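Local coordinates for protein quinone oxidoreductase 1 (Escherichia coli, PDB 1QOR) that catalyses the NADPH-dependent one-electron reduction of quinones to semiquinones, working as a homodimer of the zinc-containing alcohol dehydrogenase family, at residues Val76-Ala81 / Ile102-Ala107; Thr3-His8 / Gly93-Val98; Glu64-Val69 / Ile113-Ala118. One frame throughout, in Å; residues are numbered along the deposited sequence.

All three contacts lie in the GroES-like half of the subunit, which packs beside the Rossmann half. Centre to centre, interaction 2 is about 21 Å from interaction 1 and about 17 Å from interaction 3, with about 14 Å between interactions 1 and 3. Interaction 2 ties strand 3-6 to the loop ahead of strand 98-102; interaction 3 sets the start of helix 115-135 against strand 65-72; interaction 1, whose segments fall between those of interaction 3 in sequence, joins the loop after strand 65-72 to the turn leading into strand 106-108. Segment 64-69 touches both others, Val69 meeting Ile79 and Glu64 meeting Ala94. Interactions 2 and 3 approach the NADPH site; interaction 1 does not.

Interaction 1 (Val76-Ala81 / Ile102-Ala107); sequences VKHIKA and IADKAA
Two connections of the GroES-like domain meet here: the loop between strands 65-72 and 84-87, and the short turn between strands 98-102 and 106-108. Ala103 in that turn faces Val76, His78 and Ile79. The imidazole of His78 presents its edge to the backbone, NE2 donating to Ala103 O at 2.8 Å. The oxygen lies almost in the ring plane, but the bond is bent, with 134° at the hydrogen, and the donor stands above the carbonyl plane. With chi1 at 73°, CG sits between the backbone N and the carbonyl carbon of His78, which places the ring so that Ile79 CG1 lies over one face, toward its rim. Beside this bond the methyl of Ala103 makes an apolar contact with Val76, CB to CG2 3.6 Å, and CE1 of His78 also comes within 3.5 Å of Ala103 CB. Ile79 extends CD1 past the same carbonyl to Ala106 CB, 4.3 Å away, and Ile31 of strand 30-35 touches Val76, Ala103 and Ala106. A single side-chain-to-backbone bond thus joins the loops beside a small apolar cluster. Asp104 OD1, 4.4 Å from His78 NE2, and the nearby Arg273 would probably pull the ring's ionisation in opposite directions.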
ATOM      1  N   VAL A  76      14.734  10.224  35.531  1.00 61.84           N
ATOM      2  CA  VAL A  76      15.486   9.189  34.832  1.00 61.96           C
ATOM      3  C   VAL A  76      16.143   8.196  35.772  1.00 62.50           C
ATOM      4  O   VAL A  76      17.025   8.549  36.547  1.00 62.64           O
ATOM      5  CB  VAL A  76      16.536   9.792  33.884  1.00 61.28           C
ATOM      6  CG1 VAL A  76      17.376   8.682  33.236  1.00 60.61           C
ATOM      7  CG2 VAL A  76      15.843  10.643  32.836  1.00 60.43           C
ATOM      8  N   LYS A  77      15.728   6.937  35.649  1.00 63.03           N
ATOM      9  CA  LYS A  77      16.233   5.854  36.488  1.00 63.35           C
ATOM     10  C   LYS A  77      17.123   4.836  35.772  1.00 63.31           C
ATOM     11  O   LYS A  77      18.080   4.329  36.360  1.00 63.08           O
ATOM     12  CB  LYS A  77      15.054   5.119  37.129  1.00 63.76           C
ATOM     13  N   HIS A  78      16.809   4.547  34.508  1.00 62.79           N
ATOM     14  CA  HIS A  78      17.573   3.562  33.747  1.00 62.29           C
ATOM     15  C   HIS A  78      18.937   3.984  33.205  1.00 61.59           C
ATOM     16  O   HIS A  78      19.652   3.143  32.656  1.00 62.96           O
ATOM     17  CB  HIS A  78      16.730   2.967  32.610  1.00 63.11           C
ATOM     18  CG  HIS A  78      16.490   3.902  31.461  1.00 64.66           C
ATOM     19  ND1 HIS A  78      15.654   4.999  31.545  1.00 65.44           N
ATOM     20  CD2 HIS A  78      16.940   3.877  30.185  1.00 65.57           C
ATOM     21  CE1 HIS A  78      15.598   5.601  30.372  1.00 65.48           C
ATOM     22  NE2 HIS A  78      16.368   4.941  29.527  1.00 65.73           N
ATOM     23  N   ILE A  79      19.300   5.260  33.329  1.00 59.49           N
ATOM     24  CA  ILE A  79      20.595   5.735  32.815  1.00 56.86           C
ATOM     25  C   ILE A  79      21.276   6.630  33.844  1.00 55.80           C
ATOM     26  O   ILE A  79      20.597   7.334  34.596  1.00 55.88           O
ATOM     27  CB  ILE A  79      20.427   6.529  31.463  1.00 56.01           C
ATOM     28  CG1 ILE A  79      19.828   5.609  30.387  1.00 55.05           C
ATOM     29  CG2 ILE A  79      21.766   7.114  31.005  1.00 53.56           C
ATOM     30  CD1 ILE A  79      19.515   6.277  29.104  1.00 54.64           C
ATOM     31  N   LYS A  80      22.605   6.610  33.876  1.00 53.68           N
ATOM     32  CA  LYS A  80      23.328   7.434  34.821  1.00 52.56           C
ATOM     33  C   LYS A  80      24.498   8.164  34.191  1.00 51.01           C
ATOM     34  O   LYS A  80      24.946   7.805  33.111  1.00 51.27           O
ATOM     35  CB  LYS A  80      23.801   6.589  35.992  1.00 54.47           C
ATOM     36  CG  LYS A  80      24.738   5.468  35.640  1.00 57.17           C
ATOM     37  CD  LYS A  80      24.837   4.495  36.808  1.00 59.86           C
ATOM     38  CE  LYS A  80      23.479   3.772  37.097  1.00 61.66           C
ATOM     39  NZ  LYS A  80      22.373   4.600  37.705  1.00 61.53           N
ATOM     40  N   ALA A  81      24.994   9.193  34.867  1.00 48.77           N
ATOM     41  CA  ALA A  81      26.108   9.969  34.347  1.00 46.68           C
ATOM     42  C   ALA A  81      27.263   9.039  34.114  1.00 45.22           C
ATOM     43  O   ALA A  81      27.477   8.106  34.883  1.00 45.53           O
ATOM     44  CB  ALA A  81      26.496  11.043  35.313  1.00 46.83           C
ATOM     45  N   ILE A 102      15.240  12.806  25.468  1.00 36.06           N
ATOM     46  CA  ILE A 102      14.306  12.031  26.281  1.00 37.02           C
ATOM     47  C   ILE A 102      15.027  10.692  26.454  1.00 37.20           C
ATOM     48  O   ILE A 102      15.392  10.049  25.474  1.00 36.93           O
ATOM     49  CB  ILE A 102      12.931  11.798  25.558  1.00 37.64           C
ATOM     50  CG1 ILE A 102      12.002  12.998  25.752  1.00 38.83           C
ATOM     51  CG2 ILE A 102      12.210  10.593  26.127  1.00 37.36           C
ATOM     52  CD1 ILE A 102      12.590  14.326  25.308  1.00 40.67           C
ATOM     53  N   ALA A 103      15.222  10.301  27.706  1.00 37.25           N
ATOM     54  CA  ALA A 103      15.917   9.088  28.069  1.00 37.78           C
ATOM     55  C   ALA A 103      15.376   7.765  27.507  1.00 38.52           C
ATOM     56  O   ALA A 103      16.120   6.785  27.435  1.00 39.88           O
ATOM     57  CB  ALA A 103      16.071   9.018  29.582  1.00 35.23           C
ATOM     58  N   ASP A 104      14.097   7.687  27.164  1.00 39.16           N
ATOM     59  CA  ASP A 104      13.557   6.440  26.607  1.00 39.48           C
ATOM     60  C   ASP A 104      14.012   6.208  25.200  1.00 38.38           C
ATOM     61  O   ASP A 104      13.819   5.128  24.672  1.00 39.14           O
ATOM     62  CB  ASP A 104      12.045   6.464  26.533  1.00 43.02           C
ATOM     63  CG  ASP A 104      11.406   6.277  27.847  1.00 46.62           C
ATOM     64  OD1 ASP A 104      12.069   5.779  28.786  1.00 48.21           O
ATOM     65  OD2 ASP A 104      10.219   6.640  27.935  1.00 50.88           O
ATOM     66  N   LYS A 105      14.479   7.270  24.565  1.00 36.61           N
ATOM     67  CA  LYS A 105      14.942   7.232  23.204  1.00 35.36           C
ATOM     68  C   LYS A 105      16.428   6.879  23.090  1.00 34.66           C
ATOM     69  O   LYS A 105      16.938   6.784  21.981  1.00 34.83           O
ATOM     70  CB  LYS A 105      14.727   8.604  22.550  1.00 36.98           C
ATOM     71  CG  LYS A 105      13.311   9.154  22.605  1.00 36.87           C
ATOM     72  CD  LYS A 105      12.357   8.322  21.799  1.00 39.03           C
ATOM     73  N   ALA A 106      17.137   6.724  24.203  1.00 32.88           N
ATOM     74  CA  ALA A 106      18.566   6.418  24.133  1.00 32.28           C
ATOM     75  C   ALA A 106      18.892   4.990  24.531  1.00 31.73           C
ATOM     76  O   ALA A 106      18.257   4.428  25.407  1.00 31.37           O
ATOM     77  CB  ALA A 106      19.361   7.382  24.991  1.00 31.72           C
ATOM     78  N   ALA A 107      19.870   4.397  23.860  1.00 31.80           N
ATOM     79  CA  ALA A 107      20.289   3.037  24.179  1.00 31.67           C
ATOM     80  C   ALA A 107      21.717   3.028  24.737  1.00 31.71           C
ATOM     81  O   ALA A 107      22.593   3.830  24.317  1.00 30.89           O
ATOM     82  CB  ALA A 107      20.194   2.131  22.938  1.00 31.81           C
TER

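Interaction 2 (Thr3-His8 / Gly93-Val98); sequences TRIEFH and GAYSSV
Ser97 turns its hydroxyl back toward Thr3 by placing OG between its own backbone N and carbonyl carbon (chi1 60°). Arg4 adopts the same kind of first torsion (chi1 81°), which carries CG away from Ser96; the bend at chi3 then brings the guanidinium round toward Gly93 and Glu6. OG of Ser97 accepts the Thr3 N-H at 3.0 Å, while Ser97 N donates to Thr3 O, also at 3.0 Å. One serine thereby engages both backbone polar groups of Thr3. Two residues on, Ile5 N donates to Tyr95 O at 3.0 Å. Between these bonds Arg4 and Ser96 form a beta bridge, their CA atoms only 4.0 Å apart, and Arg4 CB lies 3.8 Å from Ser96 CB.

The guanidinium of Arg4 is bound by its NH1 to Glu6 OE1 in a salt bridge; the oxygen lies near the guanidinium plane, but is itself met from above the carboxylate plane. Arg4 NE gives a weak bond to a water that donates to Gly93 O, a carbonyl that also receives Ser96 OG at 2.8 Å. A second water donates to both Ile5 O and Tyr95 O, so the Tyr95 carbonyl takes bonds from Ile5 N and from solvent.

On the buried side, CB of Ile5 meets CB of Tyr95 at 4.0 Å and lies near the plane of the tyrosine ring, at its edge. The hydroxyl of Tyr95 continues inward to a hydrogen bond with Asp44, an NADP(+)-binding residue. The Arg4-Ser96 pair is a single, isolated beta bridge, with an inverse gamma turn at Tyr95 beside it; it attaches strand 3-6, paired with strand 17-20, to the loop ahead of strand 98-102, connected to the cofactor site through Asp44.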
ATOM      1  N   THR A   3      28.820  24.168  21.053  1.00 35.95           N
ATOM      2  CA  THR A   3      28.599  24.650  19.697  1.00 35.47           C
ATOM      3  C   THR A   3      27.482  23.815  19.089  1.00 35.69           C
ATOM      4  O   THR A   3      27.414  22.619  19.329  1.00 35.87           O
ATOM      5  CB  THR A   3      29.815  24.438  18.835  1.00 35.91           C
ATOM      6  OG1 THR A   3      30.949  25.047  19.463  1.00 37.98           O
ATOM      7  CG2 THR A   3      29.612  25.032  17.444  1.00 35.15           C
ATOM      8  N   ARG A   4      26.591  24.447  18.338  1.00 35.08           N
ATOM      9  CA  ARG A   4      25.502  23.748  17.680  1.00 34.72           C
ATOM     10  C   ARG A   4      25.405  24.375  16.300  1.00 33.84           C
ATOM     11  O   ARG A   4      25.943  25.467  16.055  1.00 33.07           O
ATOM     12  CB  ARG A   4      24.168  23.927  18.432  1.00 36.39           C
ATOM     13  CG  ARG A   4      23.438  25.262  18.137  1.00 40.38           C
ATOM     14  CD  ARG A   4      22.324  25.616  19.132  1.00 43.48           C
ATOM     15  NE  ARG A   4      21.230  24.636  19.181  1.00 47.65           N
ATOM     16  CZ  ARG A   4      20.079  24.717  18.493  1.00 48.50           C
ATOM     17  NH1 ARG A   4      19.835  25.745  17.672  1.00 48.87           N
ATOM     18  NH2 ARG A   4      19.151  23.766  18.642  1.00 48.76           N
ATOM     19  N   ILE A   5      24.795  23.649  15.374  1.00 32.80           N
ATOM     20  CA  ILE A   5      24.593  24.164  14.033  1.00 31.92           C
ATOM     21  C   ILE A   5      23.135  24.569  13.990  1.00 32.63           C
ATOM     22  O   ILE A   5      22.277  23.912  14.600  1.00 32.56           O
ATOM     23  CB  ILE A   5      24.821  23.082  12.943  1.00 30.77           C
ATOM     24  CG1 ILE A   5      26.295  22.676  12.882  1.00 29.96           C
ATOM     25  CG2 ILE A   5      24.357  23.580  11.594  1.00 29.97           C
ATOM     26  CD1 ILE A   5      27.240  23.810  12.524  1.00 28.84           C
ATOM     27  N   GLU A   6      22.847  25.671  13.319  1.00 33.15           N
ATOM     28  CA  GLU A   6      21.462  26.072  13.186  1.00 33.81           C
ATOM     29  C   GLU A   6      21.224  26.824  11.911  1.00 32.25           C
ATOM     30  O   GLU A   6      22.171  27.199  11.219  1.00 31.64           O
ATOM     31  CB  GLU A   6      20.973  26.835  14.412  1.00 35.82           C
ATOM     32  CG  GLU A   6      21.589  28.170  14.621  1.00 40.09           C
ATOM     33  CD  GLU A   6      20.922  28.902  15.774  1.00 42.66           C
ATOM     34  OE1 GLU A   6      20.840  28.303  16.888  1.00 43.54           O
ATOM     35  OE2 GLU A   6      20.487  30.060  15.549  1.00 43.26           O
ATOM     36  N   PHE A   7      19.964  26.864  11.504  1.00 31.55           N
ATOM     37  CA  PHE A   7      19.591  27.576  10.290  1.00 30.84           C
ATOM     38  C   PHE A   7      18.351  28.433  10.622  1.00 31.31           C
ATOM     39  O   PHE A   7      17.529  28.065  11.457  1.00 30.73           O
ATOM     40  CB  PHE A   7      19.410  26.615   9.075  1.00 28.37           C
ATOM     41  CG  PHE A   7      18.269  25.641   9.209  1.00 27.42           C
ATOM     42  CD1 PHE A   7      18.401  24.479   9.977  1.00 27.17           C
ATOM     43  CD2 PHE A   7      17.052  25.883   8.562  1.00 26.96           C
ATOM     44  CE1 PHE A   7      17.324  23.565  10.098  1.00 27.13           C
ATOM     45  CE2 PHE A   7      15.975  24.994   8.670  1.00 25.06           C
ATOM     46  CZ  PHE A   7      16.115  23.828   9.445  1.00 26.58           C
ATOM     47  N   HIS A   8      18.330  29.635  10.057  1.00 33.04           N
ATOM     48  CA  HIS A   8      17.290  30.639  10.272  1.00 34.81           C
ATOM     49  C   HIS A   8      16.334  30.737   9.084  1.00 34.14           C
ATOM     50  O   HIS A   8      15.321  31.446   9.160  1.00 33.59           O
ATOM     51  CB  HIS A   8      17.950  32.023  10.507  1.00 38.04           C
ATOM     52  CG  HIS A   8      18.731  32.123  11.790  1.00 42.66           C
ATOM     53  ND1 HIS A   8      18.686  33.236  12.606  1.00 44.95           N
ATOM     54  CD2 HIS A   8      19.573  31.249  12.399  1.00 44.49           C
ATOM     55  CE1 HIS A   8      19.467  33.046  13.659  1.00 45.67           C
ATOM     56  NE2 HIS A   8      20.017  31.847  13.557  1.00 45.69           N
ATOM     57  N   GLY A  93      18.487  18.882  16.705  1.00 26.18           N
ATOM     58  CA  GLY A  93      19.580  19.525  17.397  1.00 25.76           C
ATOM     59  C   GLY A  93      20.790  18.642  17.694  1.00 27.33           C
ATOM     60  O   GLY A  93      21.763  19.115  18.310  1.00 27.76           O
ATOM     61  N   ALA A  94      20.770  17.371  17.271  1.00 27.32           N
ATOM     62  CA  ALA A  94      21.905  16.458  17.506  1.00 26.07           C
ATOM     63  C   ALA A  94      23.210  16.984  16.890  1.00 25.65           C
ATOM     64  O   ALA A  94      24.295  16.529  17.294  1.00 25.78           O
ATOM     65  CB  ALA A  94      21.604  15.061  17.028  1.00 24.45           C
ATOM     66  N   TYR A  95      23.115  17.903  15.915  1.00 24.49           N
ATOM     67  CA  TYR A  95      24.313  18.526  15.321  1.00 25.88           C
ATOM     68  C   TYR A  95      24.792  19.544  16.380  1.00 28.00           C
ATOM     69  O   TYR A  95      24.609  20.779  16.219  1.00 28.54           O
ATOM     70  CB  TYR A  95      23.988  19.312  14.044  1.00 24.22           C
ATOM     71  CG  TYR A  95      23.885  18.545  12.740  1.00 22.64           C
ATOM     72  CD1 TYR A  95      23.510  17.195  12.703  1.00 23.01           C
ATOM     73  CD2 TYR A  95      24.088  19.198  11.532  1.00 21.74           C
ATOM     74  CE1 TYR A  95      23.339  16.531  11.489  1.00 21.31           C
ATOM     75  CE2 TYR A  95      23.905  18.551  10.315  1.00 20.93           C
ATOM     76  CZ  TYR A  95      23.532  17.226  10.311  1.00 21.67           C
ATOM     77  OH  TYR A  95      23.292  16.607   9.116  1.00 23.52           O
ATOM     78  N   SER A  96      25.359  19.035  17.472  1.00 28.06           N
ATOM     79  CA  SER A  96      25.803  19.876  18.566  1.00 27.65           C
ATOM     80  C   SER A  96      26.751  19.090  19.440  1.00 28.84           C
ATOM     81  O   SER A  96      26.722  17.843  19.465  1.00 29.50           O
ATOM     82  CB  SER A  96      24.605  20.282  19.407  1.00 26.91           C
ATOM     83  OG  SER A  96      23.986  19.134  19.960  1.00 27.64           O
ATOM     84  N   SER A  97      27.529  19.812  20.236  1.00 29.06           N
ATOM     85  CA  SER A  97      28.473  19.166  21.127  1.00 28.84           C
ATOM     86  C   SER A  97      27.803  18.663  22.403  1.00 27.88           C
ATOM     87  O   SER A  97      28.294  17.738  23.023  1.00 28.39           O
ATOM     88  CB  SER A  97      29.670  20.092  21.397  1.00 29.65           C
ATOM     89  OG  SER A  97      29.278  21.317  21.988  1.00 32.10           O
ATOM     90  N   VAL A  98      26.637  19.198  22.742  1.00 27.65           N
ATOM     91  CA  VAL A  98      25.893  18.781  23.944  1.00 28.38           C
ATOM     92  C   VAL A  98      24.417  18.859  23.559  1.00 29.74           C
ATOM     93  O   VAL A  98      23.961  19.891  23.029  1.00 30.35           O
ATOM     94  CB  VAL A  98      26.083  19.785  25.142  1.00 29.16           C
ATOM     95  CG1 VAL A  98      25.469  19.235  26.430  1.00 27.30           C
ATOM     96  CG2 VAL A  98      27.562  20.133  25.326  1.00 29.81           C
TER
HETATM   97  O   HOH W   1      21.097  21.809  19.296  0.77 29.21           O
HETATM   98  O   HOH W   2      21.727  21.682  15.931  1.00 27.49           O

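Interaction 3 (Glu64-Val69 / Ile113-Ala118); sequences EAAGIV and ISFEQA
One face of the Phe115 ring lies against the backbone of Gly67, whose CA stands 4.0 Å from the ring centroid, displaced toward the rim, in a CH-pi contact. Two side chains approach the ring obliquely: Ala66 CB is 3.8 Å from CD1 of Phe115, and Ile68 CD1 is 3.6 Å from its CE2. Ile68 crosses the phenyl side chain at about a right angle, with both CG1 and CD1 reaching the ring. Arg84 adds a cation-pi interaction with the same ring.

The ring reaches the strand because CG of Phe115 is anti to its carbonyl carbon (chi1 -70°). Gly67 has no side chain and presents only backbone to it, and CE1 of Phe115 comes within 3.4 Å of Gly67 O. One turn along, the methyl of Ala118 touches that of Ala66 at 3.9 Å, so small residues let helix and strand come close. Putting an alanine in place of Phe115 would probably take away part of the apolar cover of Gly67 and the end of Ile68 and deprive Arg84 of its aromatic partner.

The helix start is fixed by a capping box: Gln117 N donates to Ser114 OG at 3.0 Å, and Ser114 N donates to Gln117 OE1 at 2.8 Å, on a lone pair in the carbonyl plane. At the opposite end of the contact, Glu64 directs its carboxylate to Leu123 N and Asn41. What results is a capped helix N-terminus packed on a beta strand, joining helix 115-135 to the GroES-like sheet, with the side chain of Glu64 about 8 Å from the bound NADPH.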
ATOM      1  N   GLU A  64      20.495  12.161  15.479  1.00 19.93           N
ATOM      2  CA  GLU A  64      21.354  10.999  15.796  1.00 20.45           C
ATOM      3  C   GLU A  64      22.749  11.334  16.301  1.00 20.50           C
ATOM      4  O   GLU A  64      23.466  12.103  15.678  1.00 20.59           O
ATOM      5  CB  GLU A  64      21.531  10.116  14.557  1.00 20.92           C
ATOM      6  CG  GLU A  64      22.241   8.798  14.842  1.00 21.13           C
ATOM      7  CD  GLU A  64      22.616   8.009  13.572  1.00 22.91           C
ATOM      8  OE1 GLU A  64      22.690   8.580  12.460  1.00 21.26           O
ATOM      9  OE2 GLU A  64      22.828   6.787  13.688  1.00 24.72           O
ATOM     10  N   ALA A  65      23.159  10.734  17.413  1.00 20.55           N
ATOM     11  CA  ALA A  65      24.484  10.988  17.911  1.00 20.75           C
ATOM     12  C   ALA A  65      24.761   9.984  19.005  1.00 21.99           C
ATOM     13  O   ALA A  65      23.838   9.303  19.495  1.00 21.16           O
ATOM     14  CB  ALA A  65      24.611  12.418  18.422  1.00 19.05           C
ATOM     15  N   ALA A  66      26.045   9.862  19.349  1.00 23.62           N
ATOM     16  CA  ALA A  66      26.507   8.924  20.390  1.00 25.93           C
ATOM     17  C   ALA A  66      27.466   9.691  21.278  1.00 26.47           C
ATOM     18  O   ALA A  66      28.175  10.597  20.789  1.00 27.50           O
ATOM     19  CB  ALA A  66      27.240   7.700  19.731  1.00 24.16           C
ATOM     20  N   GLY A  67      27.486   9.370  22.567  1.00 27.05           N
ATOM     21  CA  GLY A  67      28.406  10.065  23.452  1.00 28.53           C
ATOM     22  C   GLY A  67      28.288   9.645  24.895  1.00 30.46           C
ATOM     23  O   GLY A  67      27.726   8.585  25.203  1.00 30.22           O
ATOM     24  N   ILE A  68      28.750  10.513  25.797  1.00 32.78           N
ATOM     25  CA  ILE A  68      28.695  10.218  27.230  1.00 34.16           C
ATOM     26  C   ILE A  68      27.688  11.071  27.963  1.00 34.32           C
ATOM     27  O   ILE A  68      27.616  12.286  27.779  1.00 34.34           O
ATOM     28  CB  ILE A  68      30.093  10.339  27.913  1.00 35.54           C
ATOM     29  CG1 ILE A  68      31.038   9.274  27.360  1.00 35.65           C
ATOM     30  CG2 ILE A  68      29.995  10.026  29.407  1.00 36.62           C
ATOM     31  CD1 ILE A  68      32.104   9.871  26.538  1.00 37.56           C
ATOM     32  N   VAL A  69      26.885  10.420  28.783  1.00 34.87           N
ATOM     33  CA  VAL A  69      25.884  11.131  29.540  1.00 36.46           C
ATOM     34  C   VAL A  69      26.555  12.013  30.596  1.00 38.82           C
ATOM     35  O   VAL A  69      27.264  11.516  31.477  1.00 39.60           O
ATOM     36  CB  VAL A  69      24.945  10.146  30.184  1.00 35.01           C
ATOM     37  CG1 VAL A  69      23.983  10.841  31.110  1.00 35.20           C
ATOM     38  CG2 VAL A  69      24.195   9.431  29.112  1.00 34.53           C
ATOM     39  N   ILE A 113      31.399  -1.425  21.032  1.00 30.07           N
ATOM     40  CA  ILE A 113      31.023  -0.566  19.937  1.00 29.15           C
ATOM     41  C   ILE A 113      31.467   0.846  20.187  1.00 28.64           C
ATOM     42  O   ILE A 113      31.139   1.415  21.220  1.00 28.00           O
ATOM     43  CB  ILE A 113      29.510  -0.695  19.664  1.00 30.58           C
ATOM     44  CG1 ILE A 113      29.192  -2.189  19.372  1.00 29.83           C
ATOM     45  CG2 ILE A 113      29.093   0.216  18.458  1.00 30.43           C
ATOM     46  CD1 ILE A 113      27.771  -2.490  19.136  1.00 30.31           C
ATOM     47  N   SER A 114      32.272   1.375  19.264  1.00 27.33           N
ATOM     48  CA  SER A 114      32.780   2.723  19.377  1.00 27.34           C
ATOM     49  C   SER A 114      31.726   3.802  19.056  1.00 28.40           C
ATOM     50  O   SER A 114      30.753   3.548  18.330  1.00 28.77           O
ATOM     51  CB  SER A 114      33.951   2.881  18.444  1.00 25.42           C
ATOM     52  OG  SER A 114      33.507   3.183  17.151  1.00 24.52           O
ATOM     53  N   PHE A 115      31.988   5.031  19.494  1.00 28.78           N
ATOM     54  CA  PHE A 115      31.054   6.132  19.262  1.00 29.79           C
ATOM     55  C   PHE A 115      30.905   6.396  17.794  1.00 30.26           C
ATOM     56  O   PHE A 115      29.795   6.669  17.350  1.00 30.22           O
ATOM     57  CB  PHE A 115      31.472   7.423  19.991  1.00 29.05           C
ATOM     58  CG  PHE A 115      31.325   7.339  21.473  1.00 28.11           C
ATOM     59  CD1 PHE A 115      30.152   6.895  22.032  1.00 28.35           C
ATOM     60  CD2 PHE A 115      32.360   7.719  22.308  1.00 28.86           C
ATOM     61  CE1 PHE A 115      30.004   6.828  23.427  1.00 30.15           C
ATOM     62  CE2 PHE A 115      32.224   7.660  23.686  1.00 28.64           C
ATOM     63  CZ  PHE A 115      31.048   7.212  24.247  1.00 29.27           C
ATOM     64  N   GLU A 116      32.005   6.286  17.040  1.00 30.43           N
ATOM     65  CA  GLU A 116      31.975   6.513  15.598  1.00 30.12           C
ATOM     66  C   GLU A 116      31.201   5.406  14.874  1.00 29.59           C
ATOM     67  O   GLU A 116      30.577   5.662  13.836  1.00 28.57           O
ATOM     68  CB  GLU A 116      33.386   6.575  15.040  1.00 32.50           C
ATOM     69  CG  GLU A 116      34.230   7.709  15.597  1.00 37.12           C
ATOM     70  CD  GLU A 116      35.406   8.084  14.685  1.00 39.95           C
ATOM     71  OE1 GLU A 116      35.764   7.286  13.785  1.00 41.27           O
ATOM     72  OE2 GLU A 116      35.964   9.196  14.862  1.00 42.68           O
ATOM     73  N   GLN A 117      31.251   4.179  15.409  1.00 27.95           N
ATOM     74  CA  GLN A 117      30.541   3.056  14.798  1.00 28.16           C
ATOM     75  C   GLN A 117      29.067   3.190  15.058  1.00 26.66           C
ATOM     76  O   GLN A 117      28.244   2.853  14.205  1.00 26.30           O
ATOM     77  CB  GLN A 117      30.970   1.712  15.377  1.00 29.07           C
ATOM     78  CG  GLN A 117      32.309   1.231  14.919  1.00 32.68           C
ATOM     79  CD  GLN A 117      32.703  -0.049  15.640  1.00 36.27           C
ATOM     80  OE1 GLN A 117      32.650  -0.133  16.879  1.00 37.10           O
ATOM     81  NE2 GLN A 117      33.047  -1.073  14.867  1.00 37.77           N
ATOM     82  N   ALA A 118      28.753   3.641  16.266  1.00 25.42           N
ATOM     83  CA  ALA A 118      27.381   3.817  16.701  1.00 24.48           C
ATOM     84  C   ALA A 118      26.670   4.922  15.905  1.00 23.81           C
ATOM     85  O   ALA A 118      25.583   4.695  15.365  1.00 24.00           O
ATOM     86  CB  ALA A 118      27.353   4.098  18.190  1.00 24.21           C
TER